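Local coordinates for kinase-associated protein B (Bacillus cereus, PDB 1Y71), which is of unknown function but probably associates with a kinase and carries an SH3-like beta domain, at residues L97-E100 against T101-N104. Sequence-based numbering, arbitrary orientation.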
loop_
_atom_site.group_PDB
_atom_site.type_symbol
_atom_site.label_atom_id
_atom_site.label_comp_id
_atom_site.label_asym_id
_atom_site.label_seq_id
_atom_site.Cartn_x
_atom_site.Cartn_y
_atom_site.Cartn_z
ATOM N N LEU B 97 -4.243 11.188 -6.123
ATOM C CA LEU B 97 -3.180 11.450 -7.105
ATOM C C LEU B 97 -3.567 11.103 -8.532
ATOM O O LEU B 97 -3.470 11.963 -9.430
ATOM C CB LEU B 97 -1.891 10.720 -6.731
ATOM C CG LEU B 97 -0.681 10.903 -7.661
ATOM C CD1 LEU B 97 -0.157 12.354 -7.604
ATOM C CD2 LEU B 97 0.459 9.926 -7.338
ATOM N N ALA B 98 -4.020 9.874 -8.755
ATOM C CA ALA B 98 -4.450 9.416 -10.079
ATOM C C ALA B 98 -5.476 10.394 -10.720
ATOM O O ALA B 98 -5.408 10.755 -11.906
ATOM C CB ALA B 98 -5.045 8.002 -9.973
ATOM N N LEU B 99 -6.409 10.841 -9.910
ATOM C CA LEU B 99 -7.437 11.749 -10.349
ATOM C C LEU B 99 -6.884 13.132 -10.707
ATOM O O LEU B 99 -7.252 13.713 -11.743
ATOM C CB LEU B 99 -8.488 11.879 -9.251
ATOM C CG LEU B 99 -9.833 12.438 -9.661
ATOM C CD1 LEU B 99 -10.457 11.523 -10.684
ATOM C CD2 LEU B 99 -10.739 12.560 -8.370
ATOM N N GLU B 100 -6.009 13.652 -9.857
ATOM C CA GLU B 100 -5.397 14.969 -10.133
ATOM C C GLU B 100 -4.573 14.909 -11.420
ATOM O O GLU B 100 -4.656 15.823 -12.275
ATOM C CB GLU B 100 -4.593 15.495 -8.943
ATOM C CG GLU B 100 -5.520 16.045 -7.848
ATOM C CD GLU B 100 -4.921 16.027 -6.456
ATOM O OE1 GLU B 100 -3.727 15.641 -6.293
ATOM O OE2 GLU B 100 -5.661 16.410 -5.509
ATOM N N THR B 101 -3.853 13.797 -11.602
ATOM C CA THR B 101 -3.073 13.557 -12.825
ATOM C C THR B 101 -3.935 13.583 -14.082
ATOM O O THR B 101 -3.603 14.280 -15.070
ATOM C CB THR B 101 -2.235 12.236 -12.710
ATOM O OG1 THR B 101 -1.295 12.409 -11.665
ATOM C CG2 THR B 101 -1.485 11.852 -13.998
ATOM N N GLN B 102 -5.048 12.858 -14.043
ATOM C CA GLN B 102 -5.954 12.810 -15.170
ATOM C C GLN B 102 -6.561 14.184 -15.467
ATOM O O GLN B 102 -6.674 14.596 -16.636
ATOM C CB GLN B 102 -7.081 11.821 -14.923
ATOM C CG GLN B 102 -7.991 11.616 -16.154
ATOM C CD GLN B 102 -9.039 10.571 -15.905
ATOM O OE1 GLN B 102 -9.257 10.160 -14.762
ATOM N NE2 GLN B 102 -9.657 10.092 -16.957
HETATM N N MSE B 103 -6.981 14.872 -14.418
HETATM C CA MSE B 103 -7.496 16.225 -14.571
HETATM C C MSE B 103 -6.489 17.170 -15.187
HETATM O O MSE B 103 -6.831 17.895 -16.123
HETATM C CB MSE B 103 -8.044 16.764 -13.260
HETATM C CG MSE B 103 -9.330 16.065 -12.857
HETATM SE SE MSE B 103 -10.172 16.814 -11.256
HETATM C CE MSE B 103 -8.881 16.389 -9.925
ATOM N N ASN B 104 -5.256 17.144 -14.683
ATOM C CA ASN B 104 -4.161 17.935 -15.240
ATOM C C ASN B 104 -3.805 17.587 -16.682
ATOM O O ASN B 104 -3.297 18.448 -17.429
ATOM C CB ASN B 104 -2.918 17.834 -14.353
ATOM C CG ASN B 104 -3.062 18.615 -13.063
ATOM O OD1 ASN B 104 -3.820 19.579 -12.994
ATOM N ND2 ASN B 104 -2.301 18.237 -12.052
#
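Selenomethionine Met103 folds back on the preceding turn of helix 91-104: CG lies beside its own backbone N, and a turn about the CG-SE bond (chi3 -66°) brings CE toward Leu99 and Glu100. Leu99 swings CG to the side away from its backbone N (chi1 -162°) and sends its branch along the same flank, and Leu99 CG meets Met103 CE at 4.1 Å. The same methyl lies 4.0 Å from Glu100 CG, the aliphatic part of an otherwise charged chain; in both pairs the side chains cross at a slant. Beyond that methylene the Glu100 chain runs extended, and its OE2 forms a salt bridge with Lys96, one turn back, and a long, weak ion pair with Lys125 of helix 112-127. Leu99, Gln102 and Met103 also touch Leu121 of that helix, which places this flank at the packing of the two helices.

Beneath the side chains runs regular i to i+4 alpha-helical bonding. Thr101 N donates to Leu97 O at 2.9 Å, and Met103 N reaches Leu99 O at the same length. Asn104 N closes the series on Glu100 O at 2.8 Å. Thr101 OG1 also stands 3.2 Å from Leu97 O, beside the main-chain bond. Gln102 turns its amide to the 45-46 segment, its NE2 bonding to Pro46 O and its OE1 more weakly to His45 ND1, thereby tying the helix to these residues. The chemistry is thus divided: the selenomethionine methyl packs on the Leu99 methine and the Glu100 methylene, whereas the carboxylate of Glu100 is held by lysine, which probably favours its ionised form.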